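Local atomic coordinates of gingipain R2 Pro-Domain (PDB entry 4IEF), a protein that probably keeps the arginine-specific cysteine protease gingipain R2 of Porphyromonas gingivalis latent and assists its folding, as propeptides of secreted proteases commonly do. Residues 27-32 with 168-173; 48-53 with 65-70; 55-60 with 99-104; 83-88 with 130-135. All coordinates share one frame; numbering follows the deposited sequence.

Interaction 1 of 4, residues 27-32 with 168-173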
loop_
_atom_site.group_PDB
_atom_site.type_symbol
_atom_site.label_atom_id
_atom_site.label_comp_id
_atom_site.label_asym_id
_atom_site.label_seq_id
_atom_site.Cartn_x
_atom_site.Cartn_y
_atom_site.Cartn_z
ATOM N N LYS A 27 -17.618 -8.915 -19.966
ATOM C CA LYS A 27 -18.464 -7.852 -20.509
ATOM C C LYS A 27 -18.624 -6.791 -19.426
ATOM O O LYS A 27 -19.206 -7.066 -18.372
ATOM C CB LYS A 27 -19.817 -8.408 -20.978
ATOM C CG LYS A 27 -20.393 -7.700 -22.192
ATOM C CD LYS A 27 -21.648 -8.411 -22.689
ATOM C CE LYS A 27 -22.503 -7.523 -23.553
ATOM N NZ LYS A 27 -23.806 -8.164 -23.865
ATOM N N VAL A 28 -18.025 -5.607 -19.645
ATOM C CA VAL A 28 -18.028 -4.526 -18.659
ATOM C C VAL A 28 -18.828 -3.336 -19.202
ATOM O O VAL A 28 -18.610 -2.886 -20.332
ATOM C CB VAL A 28 -16.589 -4.111 -18.217
ATOM C CG1 VAL A 28 -16.624 -3.062 -17.103
ATOM C CG2 VAL A 28 -15.763 -5.322 -17.776
ATOM N N GLN A 29 -19.753 -2.834 -18.375
ATOM C CA GLN A 29 -20.580 -1.685 -18.687
ATOM C C GLN A 29 -20.103 -0.458 -17.918
ATOM O O GLN A 29 -19.911 -0.504 -16.701
ATOM C CB GLN A 29 -22.061 -1.977 -18.370
ATOM C CG GLN A 29 -22.959 -0.731 -18.325
ATOM C CD GLN A 29 -24.398 -1.055 -18.041
ATOM O OE1 GLN A 29 -25.096 -1.652 -18.858
ATOM N NE2 GLN A 29 -24.878 -0.652 -16.871
ATOM N N PHE A 30 -19.921 0.638 -18.644
ATOM C CA PHE A 30 -19.610 1.944 -18.087
ATOM C C PHE A 30 -20.827 2.823 -18.279
ATOM O O PHE A 30 -21.444 2.801 -19.353
ATOM C CB PHE A 30 -18.370 2.587 -18.748
ATOM C CG PHE A 30 -18.266 4.079 -18.506
ATOM C CD1 PHE A 30 -18.899 4.987 -19.355
ATOM C CD2 PHE A 30 -17.582 4.577 -17.400
ATOM C CE1 PHE A 30 -18.871 6.360 -19.086
ATOM C CE2 PHE A 30 -17.521 5.958 -17.154
ATOM C CZ PHE A 30 -18.165 6.837 -17.996
ATOM N N ARG A 31 -21.142 3.627 -17.268
ATOM C CA ARG A 31 -22.193 4.626 -17.348
ATOM C C ARG A 31 -21.670 5.908 -16.719
ATOM O O ARG A 31 -21.009 5.857 -15.676
ATOM C CB ARG A 31 -23.499 4.145 -16.711
ATOM C CG ARG A 31 -24.361 3.325 -17.662
ATOM C CD ARG A 31 -25.577 2.751 -16.968
ATOM N NE ARG A 31 -26.478 2.104 -17.919
ATOM C CZ ARG A 31 -27.545 1.387 -17.579
ATOM N NH1 ARG A 31 -27.849 1.199 -16.300
ATOM N NH2 ARG A 31 -28.310 0.843 -18.514
ATOM N N MET A 32 -21.893 7.049 -17.400
ATOM C CA MET A 32 -21.444 8.363 -16.937
ATOM C C MET A 32 -22.134 8.722 -15.614
ATOM O O MET A 32 -23.356 8.623 -15.503
ATOM C CB MET A 32 -21.699 9.446 -18.003
ATOM C CG MET A 32 -21.140 10.824 -17.626
ATOM S SD MET A 32 -19.351 10.838 -17.313
ATOM C CE MET A 32 -18.741 10.960 -18.995
ATOM N N GLU A 168 -23.107 5.891 -21.938
ATOM C CA GLU A 168 -22.972 4.450 -21.745
ATOM C C GLU A 168 -21.996 3.846 -22.753
ATOM O O GLU A 168 -22.017 4.199 -23.935
ATOM C CB GLU A 168 -24.330 3.740 -21.829
ATOM C CG GLU A 168 -24.283 2.286 -21.395
ATOM C CD GLU A 168 -25.563 1.526 -21.660
ATOM O OE1 GLU A 168 -26.335 1.316 -20.696
ATOM O OE2 GLU A 168 -25.804 1.154 -22.831
ATOM N N ILE A 169 -21.123 2.951 -22.262
ATOM C CA ILE A 169 -20.153 2.182 -23.046
ATOM C C ILE A 169 -20.134 0.756 -22.500
ATOM O O ILE A 169 -19.844 0.557 -21.319
ATOM C CB ILE A 169 -18.701 2.780 -23.085
ATOM C CG1 ILE A 169 -18.659 4.267 -23.516
ATOM C CG2 ILE A 169 -17.777 1.908 -23.974
ATOM C CD1 ILE A 169 -17.339 5.009 -23.144
ATOM N N VAL A 170 -20.415 -0.232 -23.361
ATOM C CA VAL A 170 -20.337 -1.641 -22.990
ATOM C C VAL A 170 -19.223 -2.257 -23.827
ATOM O O VAL A 170 -19.263 -2.183 -25.063
ATOM C CB VAL A 170 -21.673 -2.429 -23.108
ATOM C CG1 VAL A 170 -21.498 -3.870 -22.635
ATOM C CG2 VAL A 170 -22.788 -1.742 -22.321
ATOM N N VAL A 171 -18.217 -2.840 -23.152
ATOM C CA VAL A 171 -17.091 -3.465 -23.841
ATOM C C VAL A 171 -17.043 -4.973 -23.582
ATOM O O VAL A 171 -17.444 -5.447 -22.516
ATOM C CB VAL A 171 -15.719 -2.809 -23.513
ATOM C CG1 VAL A 171 -15.675 -1.354 -23.967
ATOM C CG2 VAL A 171 -15.347 -2.939 -22.032
ATOM N N ALA A 172 -16.522 -5.710 -24.568
ATOM C CA ALA A 172 -16.265 -7.137 -24.477
ATOM C C ALA A 172 -14.747 -7.346 -24.518
ATOM O O ALA A 172 -14.092 -6.968 -25.499
ATOM C CB ALA A 172 -16.957 -7.878 -25.619
ATOM N N VAL A 173 -14.182 -7.860 -23.423
ATOM C CA VAL A 173 -12.750 -8.140 -23.329
ATOM C C VAL A 173 -12.598 -9.652 -23.500
ATOM O O VAL A 173 -13.051 -10.424 -22.650
ATOM C CB VAL A 173 -12.095 -7.580 -22.037
ATOM C CG1 VAL A 173 -10.616 -7.965 -21.955
ATOM C CG2 VAL A 173 -12.259 -6.058 -21.955
#
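Two neighbouring strands of an antiparallel beta-sheet meet here, V28 and F30 facing V171 and I169 as hydrogen-bonded pairs; the short strand axes run at 167° and approach to 4.6 Å. Each hydrogen-bonded pair closes a two-bond ring. V28 N reaches V171 O at 2.9 Å and V171 N returns to V28 O, while F30 N reaches I169 O at 2.7 Å and I169 N returns to F30 O. Between them, Q29 and V170 form a non-hydrogen-bonded pair, in which the CA-H of Q29 points at I169 O and that of V170 at V28 O.

The two faces differ in chemistry. On the face of K27, Q29 and R31, the side chains of R31 and E168 run side by side, and R31 forms a salt bridge, taking one carboxylate oxygen side-on: NE lies 2.9 Å from E168 OE1, on its anti lone pair, and NH2 lies 3.0 Å from the same OE1. Guanidinium and carboxylate planes are 11° apart. E168 has CG anti to its backbone N (chi1 -170°) and an extended chain, which carries OE1 out to the guanidinium edge. One face of that guanidinium is met by Q29 NE2, 3.2 Å above the plane and displaced toward the rim. On the other side of the sheet F30 CD1 touches I169 CD1 at 4.1 Å, and V28 packs on V171.

Strand 17-22 flanks strand 25-31 on its far edge, and strands 79-93 and 144-157 also pair with strand 162-176. F151 of strand 144-157 covers V28 and V171, and its ring meets that of F30.

Interaction 2 of 4, residues 48-53 with 65-70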
loop_
_atom_site.group_PDB
_atom_site.type_symbol
_atom_site.label_atom_id
_atom_site.label_comp_id
_atom_site.label_asym_id
_atom_site.label_seq_id
_atom_site.Cartn_x
_atom_site.Cartn_y
_atom_site.Cartn_z
ATOM N N GLN A 48 -12.975 24.609 -19.700
ATOM C CA GLN A 48 -13.619 23.691 -18.762
ATOM C C GLN A 48 -12.771 22.470 -18.449
ATOM O O GLN A 48 -12.252 21.819 -19.360
ATOM C CB GLN A 48 -14.992 23.235 -19.306
ATOM C CG GLN A 48 -15.999 24.366 -19.563
ATOM C CD GLN A 48 -16.316 25.204 -18.344
ATOM O OE1 GLN A 48 -16.516 24.694 -17.238
ATOM N NE2 GLN A 48 -16.372 26.517 -18.520
ATOM N N VAL A 49 -12.640 22.160 -17.148
ATOM C CA VAL A 49 -11.946 20.969 -16.666
ATOM C C VAL A 49 -13.051 19.939 -16.352
ATOM O O VAL A 49 -13.799 20.125 -15.388
ATOM C CB VAL A 49 -10.986 21.211 -15.461
ATOM C CG1 VAL A 49 -10.430 19.892 -14.920
ATOM C CG2 VAL A 49 -9.851 22.148 -15.833
ATOM N N PRO A 50 -13.207 18.886 -17.176
ATOM C CA PRO A 50 -14.257 17.895 -16.894
ATOM C C PRO A 50 -13.866 16.946 -15.761
ATOM O O PRO A 50 -12.699 16.590 -15.629
ATOM C CB PRO A 50 -14.408 17.138 -18.222
ATOM C CG PRO A 50 -13.451 17.792 -19.193
ATOM C CD PRO A 50 -12.440 18.520 -18.382
ATOM N N THR A 51 -14.853 16.564 -14.927
ATOM C CA THR A 51 -14.695 15.619 -13.818
ATOM C C THR A 51 -15.910 14.714 -13.736
ATOM O O THR A 51 -17.025 15.171 -13.977
ATOM C CB THR A 51 -14.477 16.326 -12.456
ATOM O OG1 THR A 51 -15.475 17.323 -12.253
ATOM C CG2 THR A 51 -13.084 16.916 -12.302
ATOM N N PHE A 52 -15.700 13.431 -13.396
ATOM C CA PHE A 52 -16.775 12.461 -13.190
ATOM C C PHE A 52 -16.310 11.429 -12.168
ATOM O O PHE A 52 -15.103 11.277 -11.962
ATOM C CB PHE A 52 -17.265 11.811 -14.508
ATOM C CG PHE A 52 -16.282 10.981 -15.311
ATOM C CD1 PHE A 52 -16.077 9.634 -15.018
ATOM C CD2 PHE A 52 -15.637 11.519 -16.420
ATOM C CE1 PHE A 52 -15.200 8.856 -15.784
ATOM C CE2 PHE A 52 -14.756 10.739 -17.185
ATOM C CZ PHE A 52 -14.534 9.416 -16.853
ATOM N N THR A 53 -17.261 10.740 -11.512
ATOM C CA THR A 53 -16.973 9.717 -10.496
ATOM C C THR A 53 -16.014 8.652 -11.065
ATOM O O THR A 53 -16.275 8.078 -12.130
ATOM C CB THR A 53 -18.268 9.086 -9.964
ATOM O OG1 THR A 53 -19.246 10.110 -9.765
ATOM C CG2 THR A 53 -18.050 8.320 -8.668
ATOM N N ILE A 65 -8.029 17.855 -21.522
ATOM C CA ILE A 65 -8.252 17.082 -20.288
ATOM C C ILE A 65 -9.500 16.254 -20.533
ATOM O O ILE A 65 -10.606 16.790 -20.584
ATOM C CB ILE A 65 -8.359 17.947 -18.999
ATOM C CG1 ILE A 65 -7.035 18.692 -18.721
ATOM C CG2 ILE A 65 -8.792 17.085 -17.772
ATOM C CD1 ILE A 65 -7.119 19.819 -17.711
ATOM N N LEU A 66 -9.306 14.967 -20.794
ATOM C CA LEU A 66 -10.405 14.062 -21.078
ATOM C C LEU A 66 -10.266 12.845 -20.165
ATOM O O LEU A 66 -9.650 11.841 -20.547
ATOM C CB LEU A 66 -10.437 13.704 -22.575
ATOM C CG LEU A 66 -10.616 14.914 -23.532
ATOM C CD1 LEU A 66 -10.112 14.609 -24.927
ATOM C CD2 LEU A 66 -12.054 15.446 -23.519
ATOM N N PRO A 67 -10.805 12.965 -18.919
ATOM C CA PRO A 67 -10.665 11.881 -17.933
ATOM C C PRO A 67 -11.160 10.527 -18.404
ATOM O O PRO A 67 -12.093 10.435 -19.197
ATOM C CB PRO A 67 -11.496 12.366 -16.741
ATOM C CG PRO A 67 -11.497 13.830 -16.866
ATOM C CD PRO A 67 -11.524 14.116 -18.334
ATOM N N ILE A 68 -10.499 9.475 -17.906
ATOM C CA ILE A 68 -10.803 8.085 -18.213
ATOM C C ILE A 68 -11.191 7.327 -16.933
ATOM O O ILE A 68 -10.910 7.785 -15.824
ATOM C CB ILE A 68 -9.605 7.386 -18.938
ATOM C CG1 ILE A 68 -8.374 7.206 -18.013
ATOM C CG2 ILE A 68 -9.254 8.073 -20.287
ATOM C CD1 ILE A 68 -7.494 5.987 -18.370
ATOM N N LEU A 69 -11.831 6.174 -17.100
ATOM C CA LEU A 69 -12.176 5.283 -16.004
ATOM C C LEU A 69 -11.488 3.954 -16.277
ATOM O O LEU A 69 -11.635 3.396 -17.365
ATOM C CB LEU A 69 -13.696 5.124 -15.836
ATOM C CG LEU A 69 -14.138 4.430 -14.551
ATOM C CD1 LEU A 69 -15.404 5.040 -14.040
ATOM C CD2 LEU A 69 -14.298 2.917 -14.752
ATOM N N SER A 70 -10.731 3.461 -15.296
ATOM C CA SER A 70 -9.966 2.223 -15.436
ATOM C C SER A 70 -10.404 1.162 -14.438
ATOM O O SER A 70 -10.686 1.474 -13.276
ATOM C CB SER A 70 -8.478 2.500 -15.271
ATOM O OG SER A 70 -7.998 3.386 -16.269
#
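The F52 ring points its edge, not a face, at segment 65-70: P67 O and L69 CB both lie near the ring plane, while the carbonyl carbon of I68 approaches CZ obliquely. CE2 stands 3.4 Å from P67 O and 3.7 Å from P67 CB; the other meta carbon, CE1, comes within 4.0 Å of L69 CB. The first torsion explains this reach, because F52 CG sits between the backbone N and the carbonyl carbon (chi1 62°), and the ring swings across to the other segment.

Earlier in both segments, two prolines lie against carbonyl oxygens. P50 CG lies 3.3 Å from I65 O, and P67 CG lies the same 3.3 Å from P50 O. P50 CD also touches I65 CG2 at 4.0 Å, and V49 CG2 meets I65 CD1. The touching parts run almost in parallel, 9° apart, yet their nearest CA pairs are 6.5 Å or more apart, wider than paired strands.

L154 of strand 144-157 packs on both prolines, and P153 on F52, placing the contact against the main sheet. Neither proline has an N-H to donate, and the two segments share no hydrogen bonds; apolar contacts and close carbon-to-carbonyl approaches therefore probably account for the join.

Interaction 3 of 4, residues 55-60 with 99-104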
loop_
_atom_site.group_PDB
_atom_site.type_symbol
_atom_site.label_atom_id
_atom_site.label_comp_id
_atom_site.label_asym_id
_atom_site.label_seq_id
_atom_site.Cartn_x
_atom_site.Cartn_y
_atom_site.Cartn_z
ATOM N N GLY A 55 -13.257 9.154 -12.435
ATOM C CA GLY A 55 -12.579 9.714 -13.596
ATOM C C GLY A 55 -11.183 10.176 -13.237
ATOM O O GLY A 55 -10.995 10.827 -12.206
ATOM N N VAL A 56 -10.193 9.825 -14.071
ATOM C CA VAL A 56 -8.784 10.181 -13.838
ATOM C C VAL A 56 -8.188 10.829 -15.102
ATOM O O VAL A 56 -8.345 10.301 -16.206
ATOM C CB VAL A 56 -7.974 8.933 -13.381
ATOM C CG1 VAL A 56 -6.469 9.101 -13.602
ATOM C CG2 VAL A 56 -8.270 8.590 -11.923
ATOM N N ASN A 57 -7.491 11.953 -14.927
ATOM C CA ASN A 57 -6.835 12.656 -16.021
ATOM C C ASN A 57 -5.397 12.144 -16.181
ATOM O O ASN A 57 -4.553 12.382 -15.316
ATOM C CB ASN A 57 -6.886 14.183 -15.795
ATOM C CG ASN A 57 -5.937 15.022 -16.637
ATOM O OD1 ASN A 57 -5.633 14.730 -17.799
ATOM N ND2 ASN A 57 -5.477 16.119 -16.068
ATOM N N ILE A 58 -5.148 11.421 -17.287
ATOM C CA ILE A 58 -3.839 10.894 -17.679
ATOM C C ILE A 58 -3.473 11.463 -19.070
ATOM O O ILE A 58 -2.561 10.960 -19.732
ATOM C CB ILE A 58 -3.752 9.339 -17.627
ATOM C CG1 ILE A 58 -4.911 8.667 -18.365
ATOM C CG2 ILE A 58 -3.641 8.824 -16.200
ATOM C CD1 ILE A 58 -4.574 8.195 -19.800
ATOM N N SER A 59 -4.205 12.513 -19.504
ATOM C CA SER A 59 -4.015 13.189 -20.788
ATOM C C SER A 59 -2.647 13.863 -20.857
ATOM O O SER A 59 -2.214 14.497 -19.890
ATOM C CB SER A 59 -5.106 14.227 -21.018
ATOM O OG SER A 59 -6.397 13.671 -20.841
ATOM N N GLU A 60 -1.968 13.693 -22.000
ATOM C CA GLU A 60 -0.657 14.256 -22.318
ATOM C C GLU A 60 -0.708 15.783 -22.224
ATOM O O GLU A 60 -1.719 16.382 -22.600
ATOM C CB GLU A 60 -0.262 13.808 -23.740
ATOM C CG GLU A 60 1.127 14.208 -24.212
ATOM C CD GLU A 60 1.402 14.012 -25.694
ATOM O OE1 GLU A 60 0.627 13.292 -26.366
ATOM O OE2 GLU A 60 2.410 14.570 -26.182
ATOM N N ALA A 99 -10.184 22.565 -21.300
ATOM C CA ALA A 99 -8.875 22.979 -20.801
ATOM C C ALA A 99 -7.763 22.003 -21.218
ATOM O O ALA A 99 -7.998 20.792 -21.248
ATOM C CB ALA A 99 -8.916 23.103 -19.289
ATOM N N PRO A 100 -6.545 22.508 -21.537
ATOM C CA PRO A 100 -5.456 21.598 -21.911
ATOM C C PRO A 100 -4.800 20.986 -20.674
ATOM O O PRO A 100 -4.759 21.608 -19.609
ATOM C CB PRO A 100 -4.499 22.507 -22.682
ATOM C CG PRO A 100 -4.702 23.848 -22.082
ATOM C CD PRO A 100 -6.096 23.916 -21.536
ATOM N N SER A 101 -4.297 19.758 -20.808
ATOM C CA SER A 101 -3.664 19.074 -19.687
ATOM C C SER A 101 -2.329 19.703 -19.307
ATOM O O SER A 101 -1.573 20.143 -20.174
ATOM C CB SER A 101 -3.473 17.597 -19.995
ATOM O OG SER A 101 -2.943 16.909 -18.876
ATOM N N LYS A 102 -2.065 19.757 -17.998
ATOM C CA LYS A 102 -0.810 20.246 -17.428
ATOM C C LYS A 102 0.213 19.100 -17.393
ATOM O O LYS A 102 1.393 19.326 -17.112
ATOM C CB LYS A 102 -1.040 20.798 -16.009
ATOM C CG LYS A 102 -1.797 22.111 -15.961
ATOM C CD LYS A 102 -1.857 22.634 -14.536
ATOM C CE LYS A 102 -2.746 23.846 -14.441
ATOM N NZ LYS A 102 -2.735 24.438 -13.077
ATOM N N GLY A 103 -0.262 17.891 -17.687
ATOM C CA GLY A 103 0.541 16.676 -17.688
ATOM C C GLY A 103 0.840 16.215 -16.280
ATOM O O GLY A 103 0.134 16.589 -15.334
ATOM N N VAL A 104 1.888 15.395 -16.134
ATOM C CA VAL A 104 2.323 14.905 -14.831
ATOM C C VAL A 104 3.038 16.061 -14.129
ATOM O O VAL A 104 4.024 16.591 -14.651
ATOM C CB VAL A 104 3.198 13.620 -14.919
ATOM C CG1 VAL A 104 3.711 13.204 -13.542
ATOM C CG2 VAL A 104 2.428 12.472 -15.571
HETATM O O HOH W 1 -4.021 19.026 -15.949
#
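S101 starts at CB, which lies 3.3 Å from S59 O and 3.4 Å from E60 O, beside the backbone of segment 55-60. From there OG extends anti to the backbone N (chi1 -176°) and gives its hydrogen to S59 O at 2.7 Å. The approach is from above the carbonyl plane, 46° out of it, with a C=O...OG angle of 131°, so the bond does not follow a lone pair. The same OG accepts from G103 N at 3.1 Å, which makes residues 101-103 an ST turn; one hydroxyl thus bridges its own loop and the neighbouring one.

The facing loop has a matching device. N57 OD1 takes the N-H of S59 at 3.1 Å, an Asx turn that fixes the backbone just before the carbonyl used by S101. Neither segment has regular secondary structure, and the two turns, in loops joined through a serine, are consistent with local ordering by side-chain-to-backbone bonds where strand pairing is absent. A water adds a second link: it accepts from K102 N at 2.9 Å and, weakly, from N57 ND2.

Backbone bonds from S101 to G62 and T63 continue the loop-to-loop attachment, while K102 NZ is hydrogen-bonded to the carbonyls of P111 and I114, and its charge lies against the Y116 ring as a cation-pi contact.

Interaction 4 of 4, residues 83-88 with 130-135; sequences VEVVSS and GEIATL
V83 and I132 share an uncommon setting of the first torsion: V83 CG1 (chi1 60°) and I132 CG1 (chi1 67°) each lie between their own backbone N and carbonyl carbon, and each is a branch that touches the opposite segment. The contact packs two strands of the antiparallel propeptide sheet without pairing them. Their short axes run at 160° but come no closer than 7.0 Å, too far for backbone bonds, and side chains fill the interval.

V83 works at one end. Its CG1 lies 3.8 Å from L135 CG, the V83 and L135 side chains running antiparallel past one another, and its CG2 touches A133 CB at 4.2 Å. V85 serves the other end, where its side chain lies roughly perpendicular to that of I132. V85 CG2 stands 3.7 Å from I132 CG1 and 3.8 Å from A133 CB, putting the alanine methyl within contact distance of both valines. I132 CD1 reaches both methyls of V85.

Both strands take their backbone partners elsewhere. Segment 83-88 bonds to strand 162-176, through E84 to A172 and through V86 and S87 to V170; the last two both face V170, a classic beta bulge. Segment 130-135 bonds to strand 144-157, through I132 to A152 and T134 to N150, whose ND2 also binds T134 OG1. V149 of strand 144-157 packs on V83 and L135, and V171 of strand 162-176 packs on A133. Past the bulge, S88 directs its CB toward segment 130-135, and that CB lies 4.0 Å from I132 CD1.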
loop_
_atom_site.group_PDB
_atom_site.type_symbol
_atom_site.label_atom_id
_atom_site.label_comp_id
_atom_site.label_asym_id
_atom_site.label_seq_id
_atom_site.Cartn_x
_atom_site.Cartn_y
_atom_site.Cartn_z
ATOM N N VAL A 83 -10.123 -5.632 -26.869
ATOM C CA VAL A 83 -11.280 -4.947 -26.327
ATOM C C VAL A 83 -12.139 -4.457 -27.505
ATOM O O VAL A 83 -11.626 -3.855 -28.450
ATOM C CB VAL A 83 -10.908 -3.837 -25.312
ATOM C CG1 VAL A 83 -10.023 -2.752 -25.931
ATOM C CG2 VAL A 83 -12.150 -3.243 -24.658
ATOM N N GLU A 84 -13.432 -4.796 -27.464
ATOM C CA GLU A 84 -14.396 -4.407 -28.486
ATOM C C GLU A 84 -15.549 -3.676 -27.853
ATOM O O GLU A 84 -16.087 -4.142 -26.847
ATOM C CB GLU A 84 -14.936 -5.621 -29.264
ATOM C CG GLU A 84 -13.895 -6.572 -29.809
ATOM C CD GLU A 84 -14.423 -7.466 -30.914
ATOM O OE1 GLU A 84 -14.209 -7.116 -32.096
ATOM O OE2 GLU A 84 -15.057 -8.503 -30.608
ATOM N N VAL A 85 -15.944 -2.546 -28.447
ATOM C CA VAL A 85 -17.095 -1.776 -27.989
ATOM C C VAL A 85 -18.315 -2.450 -28.605
ATOM O O VAL A 85 -18.488 -2.398 -29.826
ATOM C CB VAL A 85 -16.973 -0.270 -28.344
ATOM C CG1 VAL A 85 -18.271 0.486 -28.053
ATOM C CG2 VAL A 85 -15.801 0.362 -27.604
ATOM N N VAL A 86 -19.118 -3.142 -27.776
ATOM C CA VAL A 86 -20.302 -3.853 -28.276
ATOM C C VAL A 86 -21.549 -2.946 -28.224
ATOM O O VAL A 86 -22.509 -3.185 -28.959
ATOM C CB VAL A 86 -20.545 -5.222 -27.584
ATOM C CG1 VAL A 86 -19.443 -6.214 -27.947
ATOM C CG2 VAL A 86 -20.685 -5.092 -26.069
ATOM N N SER A 87 -21.513 -1.902 -27.380
ATOM C CA SER A 87 -22.608 -0.954 -27.195
ATOM C C SER A 87 -22.052 0.399 -26.732
ATOM O O SER A 87 -21.158 0.439 -25.883
ATOM C CB SER A 87 -23.620 -1.506 -26.190
ATOM O OG SER A 87 -24.619 -0.567 -25.828
ATOM N N SER A 88 -22.561 1.496 -27.324
ATOM C CA SER A 88 -22.167 2.871 -26.992
ATOM C C SER A 88 -23.306 3.846 -27.290
ATOM O O SER A 88 -24.099 3.622 -28.205
ATOM C CB SER A 88 -20.898 3.284 -27.735
ATOM O OG SER A 88 -21.106 3.376 -29.135
ATOM N N GLY A 130 -9.340 9.563 -29.415
ATOM C CA GLY A 130 -9.635 8.786 -30.616
ATOM C C GLY A 130 -10.418 7.522 -30.335
ATOM O O GLY A 130 -11.459 7.291 -30.950
ATOM N N GLU A 131 -9.913 6.687 -29.408
ATOM C CA GLU A 131 -10.541 5.429 -28.988
ATOM C C GLU A 131 -11.358 5.658 -27.718
ATOM O O GLU A 131 -10.902 6.356 -26.812
ATOM C CB GLU A 131 -9.489 4.319 -28.737
ATOM C CG GLU A 131 -8.502 4.008 -29.855
ATOM C CD GLU A 131 -9.024 3.649 -31.233
ATOM O OE1 GLU A 131 -8.472 4.174 -32.229
ATOM O OE2 GLU A 131 -9.935 2.795 -31.328
ATOM N N ILE A 132 -12.550 5.063 -27.646
ATOM C CA ILE A 132 -13.415 5.210 -26.472
ATOM C C ILE A 132 -13.133 4.076 -25.465
ATOM O O ILE A 132 -13.599 4.153 -24.327
ATOM C CB ILE A 132 -14.930 5.343 -26.827
ATOM C CG1 ILE A 132 -15.518 4.060 -27.432
ATOM C CG2 ILE A 132 -15.192 6.566 -27.722
ATOM C CD1 ILE A 132 -17.012 3.925 -27.242
ATOM N N ALA A 133 -12.340 3.055 -25.875
ATOM C CA ALA A 133 -11.950 1.926 -25.031
ATOM C C ALA A 133 -10.586 1.359 -25.438
ATOM O O ALA A 133 -10.340 1.112 -26.623
ATOM C CB ALA A 133 -13.003 0.834 -25.078
ATOM N N THR A 134 -9.695 1.177 -24.449
ATOM C CA THR A 134 -8.350 0.621 -24.646
ATOM C C THR A 134 -7.997 -0.390 -23.542
ATOM O O THR A 134 -8.691 -0.476 -22.524
ATOM C CB THR A 134 -7.272 1.729 -24.671
ATOM O OG1 THR A 134 -7.176 2.336 -23.375
ATOM C CG2 THR A 134 -7.472 2.764 -25.794
ATOM N N LEU A 135 -6.895 -1.121 -23.741
ATOM C CA LEU A 135 -6.332 -2.045 -22.763
ATOM C C LEU A 135 -4.939 -1.583 -22.389
ATOM O O LEU A 135 -4.173 -1.172 -23.267
ATOM C CB LEU A 135 -6.277 -3.495 -23.288
ATOM C CG LEU A 135 -7.590 -4.279 -23.372
ATOM C CD1 LEU A 135 -7.395 -5.540 -24.162
ATOM C CD2 LEU A 135 -8.134 -4.630 -21.994
#

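How the interactions relate
Interactions 1 and 2 are buried, 3 and 4 lie at the surface, and the chemistry follows. Interaction 1 combines backbone pairing with a salt bridge, interaction 2 relies on apolar and proline contacts, interaction 3 on a serine hydroxyl between loops, and interaction 4 mainly on aliphatic side chains. Interactions 1 and 4 adjoin, centres 8 Å apart, because strands 162-176 and 79-93 are sheet neighbours; A172 N lies 2.8 Å from E84 O. Interactions 1 and 2 touch through M32 and F30 against F52. Interaction 3 hangs on interaction 2 by probable hydrogen bonds from V56 N to I68 O and A99 N to Q48 O, and stays clear of interactions 1 and 4.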